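Local coordinates for protein ketosynthase (Streptomyces sp. MSC090213JE08, PDB 6KXD) that probably catalyses chain elongation in polyketide biosynthesis, condensing an acyl chain with malonyl-ACP and releasing carbon dioxide to give a 3-oxoacyl-ACP, at residues G79-V90 with L148-L156; A105-D113 with A169-G180. All coordinates share one frame; numbering follows the deposited sequence.

Contact 1: G79-V90 with L148-L156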
ATOM      1  N   GLY A  79      -5.079  -9.869   8.753  1.00 38.10           N
ATOM      2  CA  GLY A  79      -6.075  -8.904   9.257  1.00 37.93           C
ATOM      3  C   GLY A  79      -6.270  -9.081  10.747  1.00 39.61           C
ATOM      4  O   GLY A  79      -6.293  -8.142  11.493  1.00 38.20           O
ATOM      5  N   GLN A  80      -6.325 -10.336  11.193  1.00 43.22           N
ATOM      6  CA  GLN A  80      -6.449 -10.573  12.610  1.00 42.99           C
ATOM      7  C   GLN A  80      -5.232 -10.021  13.337  1.00 41.16           C
ATOM      8  O   GLN A  80      -5.362  -9.343  14.334  1.00 41.49           O
ATOM      9  CB  GLN A  80      -6.717 -12.046  12.925  1.00 39.16           C
ATOM     10  CG  GLN A  80      -8.007 -12.533  12.317  1.00 44.39           C
ATOM     11  CD  GLN A  80      -8.173 -14.018  12.531  1.00 45.20           C
ATOM     12  OE1 GLN A  80      -7.500 -14.612  13.365  1.00 46.07           O
ATOM     13  NE2 GLN A  80      -9.114 -14.587  11.826  1.00 45.79           N
ATOM     14  N   TYR A  81      -4.025 -10.256  12.809  1.00 38.73           N
ATOM     15  CA  TYR A  81      -2.898  -9.722  13.482  1.00 39.85           C
ATOM     16  C   TYR A  81      -2.942  -8.200  13.546  1.00 40.09           C
ATOM     17  O   TYR A  81      -2.563  -7.583  14.581  1.00 42.42           O
ATOM     18  CB  TYR A  81      -1.605 -10.129  12.789  1.00 41.83           C
ATOM     19  CG  TYR A  81      -1.255 -11.588  12.819  1.00 43.49           C
ATOM     20  CD1 TYR A  81      -1.772 -12.454  13.770  1.00 43.23           C
ATOM     21  CD2 TYR A  81      -0.312 -12.101  11.940  1.00 43.72           C
ATOM     22  CE1 TYR A  81      -1.417 -13.790  13.786  1.00 41.73           C
ATOM     23  CE2 TYR A  81       0.068 -13.432  11.968  1.00 48.89           C
ATOM     24  CZ  TYR A  81      -0.475 -14.278  12.917  1.00 50.56           C
ATOM     25  OH  TYR A  81      -0.162 -15.601  12.986  1.00 47.52           O
ATOM     26  N   ALA A  82      -3.402  -7.581  12.450  1.00 41.04           N
ATOM     27  CA  ALA A  82      -3.392  -6.151  12.349  1.00 37.36           C
ATOM     28  C   ALA A  82      -4.304  -5.566  13.442  1.00 39.13           C
ATOM     29  O   ALA A  82      -3.927  -4.639  14.191  1.00 42.16           O
ATOM     30  CB  ALA A  82      -3.879  -5.746  10.995  1.00 37.78           C
ATOM     31  N   VAL A  83      -5.482  -6.175  13.521  1.00 39.17           N
ATOM     32  CA  VAL A  83      -6.543  -5.709  14.438  1.00 37.73           C
ATOM     33  C   VAL A  83      -6.061  -5.923  15.882  1.00 41.96           C
ATOM     34  O   VAL A  83      -6.172  -5.012  16.714  1.00 42.17           O
ATOM     35  CB  VAL A  83      -7.880  -6.425  14.156  1.00 40.80           C
ATOM     36  CG1 VAL A  83      -8.935  -6.064  15.192  1.00 46.34           C
ATOM     37  CG2 VAL A  83      -8.443  -6.114  12.783  1.00 40.75           C
ATOM     38  N   ALA A  84      -5.510  -7.112  16.176  1.00 43.68           N
ATOM     39  CA  ALA A  84      -4.981  -7.384  17.518  1.00 45.67           C
ATOM     40  C   ALA A  84      -3.896  -6.368  17.906  1.00 48.64           C
ATOM     41  O   ALA A  84      -3.954  -5.800  18.976  1.00 43.66           O
ATOM     42  CB  ALA A  84      -4.523  -8.823  17.604  1.00 46.77           C
ATOM     43  N   ALA A  85      -2.889  -6.121  17.039  1.00 40.47           N
ATOM     44  CA  ALA A  85      -1.873  -5.196  17.341  1.00 44.59           C
ATOM     45  C   ALA A  85      -2.449  -3.785  17.499  1.00 41.01           C
ATOM     46  O   ALA A  85      -1.931  -2.995  18.305  1.00 45.22           O
ATOM     47  CB  ALA A  85      -0.795  -5.223  16.274  1.00 44.98           C
ATOM     48  N   ALA A  86      -3.450  -3.435  16.689  1.00 43.18           N
ATOM     49  CA  ALA A  86      -4.055  -2.139  16.782  1.00 39.61           C
ATOM     50  C   ALA A  86      -4.707  -1.974  18.164  1.00 43.52           C
ATOM     51  O   ALA A  86      -4.506  -0.941  18.792  1.00 42.67           O
ATOM     52  CB  ALA A  86      -5.074  -1.954  15.698  1.00 42.90           C
ATOM     53  N   ARG A  87      -5.487  -2.979  18.569  1.00 44.68           N
ATOM     54  CA  ARG A  87      -6.118  -3.012  19.924  1.00 45.34           C
ATOM     55  C   ARG A  87      -5.014  -2.759  20.950  1.00 46.08           C
ATOM     56  O   ARG A  87      -5.064  -1.815  21.689  1.00 51.02           O
ATOM     57  CB  ARG A  87      -6.895  -4.318  20.104  1.00 47.53           C
ATOM     58  CG  ARG A  87      -7.379  -4.588  21.525  1.00 56.36           C
ATOM     59  CD  ARG A  87      -8.537  -3.701  21.898  1.00 53.64           C
ATOM     60  NE  ARG A  87      -9.752  -4.031  21.156  1.00 57.11           N
ATOM     61  CZ  ARG A  87     -10.807  -3.230  21.122  1.00 56.80           C
ATOM     62  NH1 ARG A  87     -10.799  -2.117  21.837  1.00 54.69           N
ATOM     63  NH2 ARG A  87     -11.835  -3.501  20.342  1.00 46.11           N
ATOM     64  N   MET A  88      -3.982  -3.602  20.932  1.00 47.93           N
ATOM     65  CA  MET A  88      -2.888  -3.485  21.862  1.00 47.89           C
ATOM     66  C   MET A  88      -2.291  -2.085  21.843  1.00 49.32           C
ATOM     67  O   MET A  88      -1.941  -1.548  22.861  1.00 46.04           O
ATOM     68  CB  MET A  88      -1.767  -4.465  21.528  1.00 48.66           C
ATOM     69  CG  MET A  88      -2.124  -5.859  21.829  1.00 56.95           C
ATOM     70  SD  MET A  88      -0.680  -6.891  21.474  1.00 59.36           S
ATOM     71  CE  MET A  88      -1.534  -8.113  20.501  1.00 53.49           C
ATOM     72  N   ALA A  89      -2.129  -1.518  20.642  1.00 44.02           N
ATOM     73  CA  ALA A  89      -1.459  -0.275  20.521  1.00 43.01           C
ATOM     74  C   ALA A  89      -2.307   0.827  21.163  1.00 41.61           C
ATOM     75  O   ALA A  89      -1.746   1.702  21.805  1.00 47.90           O
ATOM     76  CB  ALA A  89      -1.193   0.038  19.076  1.00 44.70           C
ATOM     77  N   VAL A  90      -3.618   0.810  20.921  1.00 47.29           N
ATOM     78  CA  VAL A  90      -4.445   1.860  21.470  1.00 48.59           C
ATOM     79  C   VAL A  90      -4.566   1.646  22.990  1.00 47.85           C
ATOM     80  O   VAL A  90      -4.449   2.622  23.741  1.00 53.98           O
ATOM     81  CB  VAL A  90      -5.797   2.027  20.764  1.00 50.16           C
ATOM     82  CG1 VAL A  90      -5.605   2.469  19.320  1.00 54.02           C
ATOM     83  CG2 VAL A  90      -6.692   0.810  20.850  1.00 49.74           C
ATOM     84  N   LEU A 148      -7.153  -4.793   5.433  1.00 35.39           N
ATOM     85  CA  LEU A 148      -6.326  -4.798   6.581  1.00 39.52           C
ATOM     86  C   LEU A 148      -6.453  -3.509   7.379  1.00 40.77           C
ATOM     87  O   LEU A 148      -6.283  -3.533   8.595  1.00 40.14           O
ATOM     88  CB  LEU A 148      -4.860  -4.955   6.187  1.00 40.44           C
ATOM     89  CG  LEU A 148      -4.504  -6.241   5.449  1.00 45.30           C
ATOM     90  CD1 LEU A 148      -3.003  -6.291   5.212  1.00 46.68           C
ATOM     91  CD2 LEU A 148      -4.963  -7.457   6.226  1.00 46.51           C
ATOM     92  N   SER A 149      -6.694  -2.388   6.681  1.00 38.12           N
ATOM     93  CA  SER A 149      -6.826  -1.094   7.297  1.00 37.05           C
ATOM     94  C   SER A 149      -8.236  -0.868   7.796  1.00 38.14           C
ATOM     95  O   SER A 149      -8.399  -0.403   8.906  1.00 40.79           O
ATOM     96  CB  SER A 149      -6.381   0.003   6.307  1.00 39.16           C
ATOM     97  OG  SER A 149      -4.979   0.074   6.390  1.00 53.12           O
ATOM     98  N   THR A 150      -9.207  -1.207   6.966  1.00 38.98           N
ATOM     99  CA  THR A 150     -10.614  -0.925   7.264  1.00 39.71           C
ATOM    100  C   THR A 150     -11.097  -1.757   8.463  1.00 43.55           C
ATOM    101  O   THR A 150     -11.898  -1.267   9.262  1.00 39.48           O
ATOM    102  CB  THR A 150     -11.539  -1.138   6.065  1.00 40.17           C
ATOM    103  OG1 THR A 150     -11.525  -2.497   5.610  1.00 41.62           O
ATOM    104  CG2 THR A 150     -11.218  -0.164   4.948  1.00 42.97           C
ATOM    105  N   VAL A 151     -10.610  -2.995   8.628  1.00 38.72           N
ATOM    106  CA  VAL A 151     -11.103  -3.799   9.767  1.00 41.20           C
ATOM    107  C   VAL A 151     -10.676  -3.192  11.101  1.00 39.24           C
ATOM    108  O   VAL A 151     -11.354  -3.439  12.085  1.00 42.07           O
ATOM    109  CB  VAL A 151     -10.681  -5.273   9.724  1.00 40.82           C
ATOM    110  CG1 VAL A 151     -11.423  -6.028   8.653  1.00 44.45           C
ATOM    111  CG2 VAL A 151      -9.171  -5.400   9.608  1.00 42.83           C
ATOM    112  N   ILE A 152      -9.511  -2.540  11.163  1.00 37.07           N
ATOM    113  CA  ILE A 152      -9.080  -1.868  12.350  1.00 38.27           C
ATOM    114  C   ILE A 152     -10.112  -0.800  12.693  1.00 40.69           C
ATOM    115  O   ILE A 152     -10.454  -0.652  13.867  1.00 40.36           O
ATOM    116  CB  ILE A 152      -7.700  -1.243  12.223  1.00 35.93           C
ATOM    117  CG1 ILE A 152      -6.647  -2.345  12.071  1.00 39.45           C
ATOM    118  CG2 ILE A 152      -7.441  -0.314  13.397  1.00 40.08           C
ATOM    119  CD1 ILE A 152      -5.307  -1.865  11.698  1.00 39.37           C
ATOM    120  N   ALA A 153     -10.537  -0.047  11.674  1.00 39.18           N
ATOM    121  CA  ALA A 153     -11.488   1.026  11.937  1.00 39.30           C
ATOM    122  C   ALA A 153     -12.769   0.393  12.485  1.00 40.63           C
ATOM    123  O   ALA A 153     -13.435   0.938  13.410  1.00 41.04           O
ATOM    124  CB  ALA A 153     -11.752   1.867  10.718  1.00 39.10           C
ATOM    125  N   ARG A 154     -13.152  -0.720  11.873  1.00 39.13           N
ATOM    126  CA  ARG A 154     -14.351  -1.446  12.277  1.00 42.93           C
ATOM    127  C   ARG A 154     -14.247  -1.872  13.741  1.00 41.37           C
ATOM    128  O   ARG A 154     -15.171  -1.665  14.535  1.00 41.56           O
ATOM    129  CB  ARG A 154     -14.580  -2.661  11.379  1.00 40.62           C
ATOM    130  CG  ARG A 154     -15.116  -2.295  10.009  1.00 46.03           C
ATOM    131  CD  ARG A 154     -15.456  -3.519   9.201  1.00 48.73           C
ATOM    132  NE  ARG A 154     -16.479  -4.321   9.840  1.00 46.67           N
ATOM    133  CZ  ARG A 154     -16.711  -5.599   9.529  1.00 52.77           C
ATOM    134  NH1 ARG A 154     -16.046  -6.150   8.530  1.00 52.56           N
ATOM    135  NH2 ARG A 154     -17.609  -6.298  10.205  1.00 51.82           N
ATOM    136  N   GLU A 155     -13.154  -2.524  14.081  1.00 39.24           N
ATOM    137  CA  GLU A 155     -12.959  -3.050  15.446  1.00 44.78           C
ATOM    138  C   GLU A 155     -12.896  -1.919  16.494  1.00 45.62           C
ATOM    139  O   GLU A 155     -13.445  -2.046  17.604  1.00 44.65           O
ATOM    140  CB  GLU A 155     -11.683  -3.871  15.469  1.00 41.09           C
ATOM    141  CG  GLU A 155     -11.331  -4.386  16.838  1.00 41.29           C
ATOM    142  CD  GLU A 155     -12.313  -5.381  17.448  1.00 42.13           C
ATOM    143  OE1 GLU A 155     -13.174  -5.907  16.716  1.00 40.77           O
ATOM    144  OE2 GLU A 155     -12.199  -5.619  18.684  1.00 48.71           O
ATOM    145  N   LEU A 156     -12.243  -0.799  16.162  1.00 40.32           N
ATOM    146  CA  LEU A 156     -12.076   0.257  17.126  1.00 40.07           C
ATOM    147  C   LEU A 156     -13.221   1.283  17.057  1.00 41.93           C
ATOM    148  O   LEU A 156     -13.191   2.268  17.829  1.00 48.08           O
ATOM    149  CB  LEU A 156     -10.705   0.899  16.946  1.00 39.82           C
ATOM    150  CG  LEU A 156      -9.554  -0.081  17.161  1.00 41.42           C
ATOM    151  CD1 LEU A 156      -8.230   0.605  16.938  1.00 46.35           C
ATOM    152  CD2 LEU A 156      -9.637  -0.699  18.539  1.00 44.92           C
TER

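Contact 2: A105-D113 with A169-G180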
ATOM      1  N   ALA A 105      -8.752  10.346  11.930  1.00 48.66           N
ATOM      2  CA  ALA A 105      -7.518   9.607  12.117  1.00 43.92           C
ATOM      3  C   ALA A 105      -7.132   8.982  10.797  1.00 41.21           C
ATOM      4  O   ALA A 105      -7.981   8.791   9.890  1.00 44.10           O
ATOM      5  CB  ALA A 105      -7.716   8.544  13.168  1.00 49.00           C
ATOM      6  N   VAL A 106      -5.848   8.660  10.713  1.00 40.67           N
ATOM      7  CA  VAL A 106      -5.374   7.885   9.647  1.00 40.12           C
ATOM      8  C   VAL A 106      -5.037   6.506  10.233  1.00 39.66           C
ATOM      9  O   VAL A 106      -4.417   6.425  11.275  1.00 40.69           O
ATOM     10  CB  VAL A 106      -4.182   8.565   8.947  1.00 43.39           C
ATOM     11  CG1 VAL A 106      -3.392   7.592   8.084  1.00 52.12           C
ATOM     12  CG2 VAL A 106      -4.640   9.747   8.117  1.00 41.74           C
ATOM     13  N   ILE A 107      -5.436   5.447   9.519  1.00 37.31           N
ATOM     14  CA  ILE A 107      -5.048   4.085   9.824  1.00 36.54           C
ATOM     15  C   ILE A 107      -4.373   3.545   8.576  1.00 36.13           C
ATOM     16  O   ILE A 107      -5.000   3.442   7.564  1.00 37.56           O
ATOM     17  CB  ILE A 107      -6.259   3.227  10.199  1.00 39.18           C
ATOM     18  CG1 ILE A 107      -6.968   3.757  11.443  1.00 41.66           C
ATOM     19  CG2 ILE A 107      -5.844   1.767  10.338  1.00 41.63           C
ATOM     20  CD1 ILE A 107      -8.224   2.983  11.772  1.00 42.32           C
ATOM     21  N   THR A 108      -3.095   3.257   8.684  1.00 38.26           N
ATOM     22  CA  THR A 108      -2.329   2.870   7.520  1.00 35.93           C
ATOM     23  C   THR A 108      -1.484   1.673   7.937  1.00 37.45           C
ATOM     24  O   THR A 108      -0.691   1.769   8.884  1.00 40.11           O
ATOM     25  CB  THR A 108      -1.613   4.088   6.937  1.00 46.41           C
ATOM     26  OG1 THR A 108      -0.794   3.662   5.849  1.00 55.23           O
ATOM     27  CG2 THR A 108      -0.790   4.807   7.968  1.00 50.95           C
ATOM     28  N   VAL A 109      -1.823   0.546   7.300  1.00 38.26           N
ATOM     29  CA  VAL A 109      -1.269  -0.735   7.536  1.00 37.25           C
ATOM     30  C   VAL A 109      -0.530  -1.144   6.270  1.00 36.05           C
ATOM     31  O   VAL A 109      -1.099  -1.205   5.207  1.00 37.18           O
ATOM     32  CB  VAL A 109      -2.324  -1.791   7.883  1.00 42.82           C
ATOM     33  CG1 VAL A 109      -1.655  -3.129   8.106  1.00 47.55           C
ATOM     34  CG2 VAL A 109      -3.126  -1.392   9.112  1.00 48.42           C
ATOM     35  N   GLY A 110       0.729  -1.490   6.450  1.00 36.83           N
ATOM     36  CA  GLY A 110       1.537  -2.009   5.378  1.00 38.94           C
ATOM     37  C   GLY A 110       1.348  -3.499   5.244  1.00 38.39           C
ATOM     38  O   GLY A 110       1.099  -4.176   6.224  1.00 39.40           O
ATOM     39  N   THR A 111       1.519  -4.032   4.038  1.00 38.92           N
ATOM     40  CA  THR A 111       1.514  -5.459   3.846  1.00 39.03           C
ATOM     41  C   THR A 111       2.288  -5.844   2.592  1.00 41.56           C
ATOM     42  O   THR A 111       2.353  -5.068   1.637  1.00 41.56           O
ATOM     43  CB  THR A 111       0.097  -6.034   3.749  1.00 39.27           C
ATOM     44  OG1 THR A 111       0.246  -7.419   4.052  1.00 38.99           O
ATOM     45  CG2 THR A 111      -0.545  -5.909   2.396  1.00 38.60           C
ATOM     46  N   THR A 112       2.827  -7.074   2.601  1.00 38.17           N
ATOM     47  CA  THR A 112       3.436  -7.618   1.377  1.00 38.66           C
ATOM     48  C   THR A 112       2.428  -8.502   0.665  1.00 37.00           C
ATOM     49  O   THR A 112       2.187  -8.357  -0.503  1.00 39.43           O
ATOM     50  CB  THR A 112       4.719  -8.393   1.715  1.00 40.83           C
ATOM     51  OG1 THR A 112       5.656  -7.486   2.318  1.00 39.99           O
ATOM     52  CG2 THR A 112       5.303  -9.097   0.512  1.00 42.39           C
ATOM     53  N   ASP A 113       1.885  -9.473   1.434  1.00 38.88           N
ATOM     54  CA  ASP A 113       1.145 -10.614   0.929  1.00 39.54           C
ATOM     55  C   ASP A 113      -0.312 -10.581   1.367  1.00 37.74           C
ATOM     56  O   ASP A 113      -1.152 -11.169   0.706  1.00 40.59           O
ATOM     57  CB  ASP A 113       1.779 -11.930   1.376  1.00 41.93           C
ATOM     58  CG  ASP A 113       3.143 -12.123   0.745  1.00 44.93           C
ATOM     59  OD1 ASP A 113       3.220 -11.963  -0.499  1.00 47.35           O
ATOM     60  OD2 ASP A 113       4.101 -12.347   1.505  1.00 51.12           O
ATOM     61  N   ALA A 169       5.410  -3.801   0.389  1.00 44.55           N
ATOM     62  CA  ALA A 169       6.098  -5.015   0.863  1.00 47.20           C
ATOM     63  C   ALA A 169       6.948  -4.760   2.122  1.00 48.12           C
ATOM     64  O   ALA A 169       6.438  -4.306   3.162  1.00 44.11           O
ATOM     65  CB  ALA A 169       6.833  -5.607  -0.299  1.00 48.67           C
ATOM     66  N   CYS A 170       8.254  -5.085   2.108  1.00 50.62           N
ATOM     67  CA  CYS A 170       9.048  -5.017   3.348  1.00 51.66           C
ATOM     68  C   CYS A 170       9.193  -3.603   3.897  1.00 51.91           C
ATOM     69  O   CYS A 170       9.459  -3.413   5.126  1.00 54.68           O
ATOM     70  CB  CYS A 170      10.461  -5.514   3.125  1.00 56.87           C
ATOM     71  SG  CYS A 170      10.449  -6.799   1.876  1.00 59.12           S
ATOM     72  N   ALA A 171       8.982  -2.612   3.023  1.00 40.41           N
ATOM     73  CA  ALA A 171       9.138  -1.255   3.430  1.00 39.73           C
ATOM     74  C   ALA A 171       7.810  -0.685   3.929  1.00 40.04           C
ATOM     75  O   ALA A 171       7.764   0.427   4.372  1.00 39.36           O
ATOM     76  CB  ALA A 171       9.671  -0.428   2.286  1.00 38.19           C
ATOM     77  N   ALA A 172       6.745  -1.483   3.884  1.00 42.42           N
ATOM     78  CA  ALA A 172       5.404  -0.934   3.985  1.00 39.36           C
ATOM     79  C   ALA A 172       5.185  -0.345   5.383  1.00 42.09           C
ATOM     80  O   ALA A 172       4.595   0.700   5.516  1.00 41.41           O
ATOM     81  CB  ALA A 172       4.407  -1.993   3.603  1.00 40.15           C
ATOM     82  N   GLY A 173       5.717  -0.976   6.435  1.00 39.35           N
ATOM     83  CA  GLY A 173       5.594  -0.429   7.796  1.00 39.21           C
ATOM     84  C   GLY A 173       6.157   0.983   7.932  1.00 37.94           C
ATOM     85  O   GLY A 173       5.552   1.834   8.452  1.00 41.08           O
ATOM     86  N   ASN A 174       7.351   1.208   7.397  1.00 37.19           N
ATOM     87  CA  ASN A 174       7.998   2.485   7.414  1.00 36.08           C
ATOM     88  C   ASN A 174       7.231   3.492   6.550  1.00 40.89           C
ATOM     89  O   ASN A 174       7.090   4.652   6.927  1.00 39.52           O
ATOM     90  CB  ASN A 174       9.435   2.389   6.904  1.00 36.25           C
ATOM     91  CG  ASN A 174      10.445   2.143   8.004  1.00 38.34           C
ATOM     92  OD1 ASN A 174      10.067   2.091   9.180  1.00 40.89           O
ATOM     93  ND2 ASN A 174      11.694   1.909   7.612  1.00 39.36           N
ATOM     94  N   TYR A 175       6.761   3.041   5.385  1.00 36.41           N
ATOM     95  CA  TYR A 175       5.912   3.931   4.562  1.00 38.31           C
ATOM     96  C   TYR A 175       4.712   4.402   5.366  1.00 37.46           C
ATOM     97  O   TYR A 175       4.298   5.576   5.287  1.00 39.05           O
ATOM     98  CB  TYR A 175       5.351   3.241   3.340  1.00 36.40           C
ATOM     99  CG  TYR A 175       6.252   3.230   2.142  1.00 38.15           C
ATOM    100  CD1 TYR A 175       7.401   2.457   2.112  1.00 35.04           C
ATOM    101  CD2 TYR A 175       5.917   3.958   1.021  1.00 38.09           C
ATOM    102  CE1 TYR A 175       8.196   2.429   0.983  1.00 36.35           C
ATOM    103  CE2 TYR A 175       6.688   3.921  -0.116  1.00 37.77           C
ATOM    104  CZ  TYR A 175       7.833   3.149  -0.136  1.00 36.64           C
ATOM    105  OH  TYR A 175       8.578   3.152  -1.285  1.00 37.19           O
ATOM    106  N   SER A 176       4.132   3.453   6.099  1.00 39.46           N
ATOM    107  CA  SER A 176       2.882   3.705   6.819  1.00 37.76           C
ATOM    108  C   SER A 176       3.119   4.693   7.967  1.00 39.40           C
ATOM    109  O   SER A 176       2.327   5.600   8.165  1.00 38.59           O
ATOM    110  CB  SER A 176       2.279   2.383   7.289  1.00 39.74           C
ATOM    111  OG  SER A 176       1.838   1.588   6.198  1.00 39.63           O
ATOM    112  N   VAL A 177       4.201   4.491   8.741  1.00 38.78           N
ATOM    113  CA  VAL A 177       4.563   5.370   9.823  1.00 40.43           C
ATOM    114  C   VAL A 177       4.838   6.764   9.251  1.00 39.71           C
ATOM    115  O   VAL A 177       4.378   7.767   9.788  1.00 40.50           O
ATOM    116  CB  VAL A 177       5.776   4.829  10.615  1.00 39.99           C
ATOM    117  CG1 VAL A 177       6.295   5.853  11.593  1.00 47.23           C
ATOM    118  CG2 VAL A 177       5.467   3.531  11.352  1.00 42.11           C
ATOM    119  N   GLY A 178       5.585   6.810   8.149  1.00 40.54           N
ATOM    120  CA  GLY A 178       5.900   8.051   7.479  1.00 41.83           C
ATOM    121  C   GLY A 178       4.649   8.777   7.021  1.00 40.68           C
ATOM    122  O   GLY A 178       4.522   9.992   7.190  1.00 41.71           O
ATOM    123  N   TYR A 179       3.668   8.019   6.513  1.00 38.94           N
ATOM    124  CA  TYR A 179       2.426   8.611   6.096  1.00 39.77           C
ATOM    125  C   TYR A 179       1.671   9.174   7.293  1.00 39.76           C
ATOM    126  O   TYR A 179       1.079  10.265   7.229  1.00 40.84           O
ATOM    127  CB  TYR A 179       1.543   7.620   5.341  1.00 36.63           C
ATOM    128  CG  TYR A 179       0.334   8.293   4.745  1.00 37.87           C
ATOM    129  CD1 TYR A 179       0.479   9.452   3.988  1.00 37.61           C
ATOM    130  CD2 TYR A 179      -0.946   7.846   5.003  1.00 41.80           C
ATOM    131  CE1 TYR A 179      -0.617  10.095   3.432  1.00 39.79           C
ATOM    132  CE2 TYR A 179      -2.048   8.470   4.433  1.00 43.51           C
ATOM    133  CZ  TYR A 179      -1.881   9.602   3.652  1.00 42.50           C
ATOM    134  OH  TYR A 179      -2.941  10.242   3.081  1.00 42.45           O
ATOM    135  N   GLY A 180       1.677   8.433   8.389  1.00 36.65           N
ATOM    136  CA  GLY A 180       1.108   8.955   9.630  1.00 42.30           C
ATOM    137  C   GLY A 180       1.778  10.259  10.005  1.00 41.49           C
ATOM    138  O   GLY A 180       1.130  11.191  10.384  1.00 41.50           O
TER

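Contact 1: G79-V90 with L148-L156
Gly-79 lets Leu-148 lay its CD2 methyl directly against main chain, 3.5 Å from Gly-79 N; lacking a side chain, it suits a place where the two backbones come close. Helices 77-93 and 147-156 are neighbours in a helical layer over the sheet of the thiolase fold, and here their axes approach to 8.8 Å and cross at 45°. Ala-82 points toward helix 147-156, and its single methyl leaves room for the branched Ile-152, whose CD1 lies 4.2 Å from Ala-82 CB. Next, Val-83 divides its branches: CG2 meets Val-151 CG2 at a tight 3.3 Å, and CG1 sits 3.4 Å from Glu-155 CG, against the aliphatic part of the acid. One turn after Ala-82, Ala-86 points the same way and is equally small, so that Ile-152 CG2 rests 3.7 Å from Ala-86 CB. Arg-87 leaves its helix with CG anti to the backbone N (chi1 170°), then bends twice, bringing NH2 to Glu-155 OE2 at 2.7 Å in a nearly straight salt bridge. OE2 lies in the guanidinium plane; the two flat groups stand 87° apart, and NH2 meets OE2 from above the carboxylate plane. These buried charges have further partners: Glu-97 and Trp-66 O for the arginine, the backbone N atoms of His-68, His-69 and Val-70 for the glutamate. Leu-156 CD2 covers one guanidinium face over its centre. The other branch of that leucine ends the row, where Val-90 reaches it tip to tip, CG1 to Leu-156 CD1 at 4.0 Å.

Contact 2: A105-D113 with A169-G180
Thr-108 overlaps the turn of helix at Ser-176, its CG2 methyl 3.2 Å from Ser-176 O. This is a strand laid against a helix in the thiolase fold: strand 105-110 and helix 172-185 run nearly antiparallel, at 165°, and their axes come within 6.7 Å, a close approach made possible by small residues such as Gly-110, Ala-172 and Ser-176. Ser-176 OG turns back to its own helix and donates to Ala-172 O at 3.0 Å, from 42° above the carbonyl plane; as Ser-176 N also bonds to that oxygen, Ala-172 O is gripped twice. Thr-108 OG1, at 3.4 Å from Ser-176 OG, adds a weak interaction at most. Toward the start of the helix, Gly-110 presents bare backbone to Ala-172, and the fit is tight, CA to Ala-172 CB 3.4 Å. At the other end the interface widens enough for larger groups. A chi1 near 180° (-172°) lays the side chain of Tyr-179 across Val-106 at about a right angle and brings CD2 to 3.9 Å from Val-106 CG1, while Thr-108 CG2 lies near the edge of its ring. The tyrosine hydroxyl bonds to Glu-162, and the ring also meets Tyr-187 of the neighbouring chain. In the short 3-10 turn leading into the helix, Cys-170 lies beside His-301 and His-336, consistent with the Cys-His-His active site of ketosynthases. Just before it, Thr-112 OG1 is pressed against Ala-169 CA at 2.9 Å, a close contact that is not a hydrogen bond.

Overall arrangement
Both contacts are buried, contact 2 nearer the middle of the chain, and strand 105-110, an element of contact 2, is also the surface against which helix 147-156 of contact 1 packs. Val-109 points away from helix 172-185 and meets contact 1, its CG2 lying 3.4 Å from Ile-152 CD1; the strand is sandwiched between helix layers. Contact 1 joins two helices by branched aliphatic groups set against alanines, plus a buried salt bridge, held by loop backbone on one flank. Contact 2 joins strand and helix more closely, through glycine, alanine, serine and threonine, with no charge pair between its segments. Each borders the neighbouring chain, Thr-150 bonding to Asp-363 and Tyr-175 to Asn-171 of that chain.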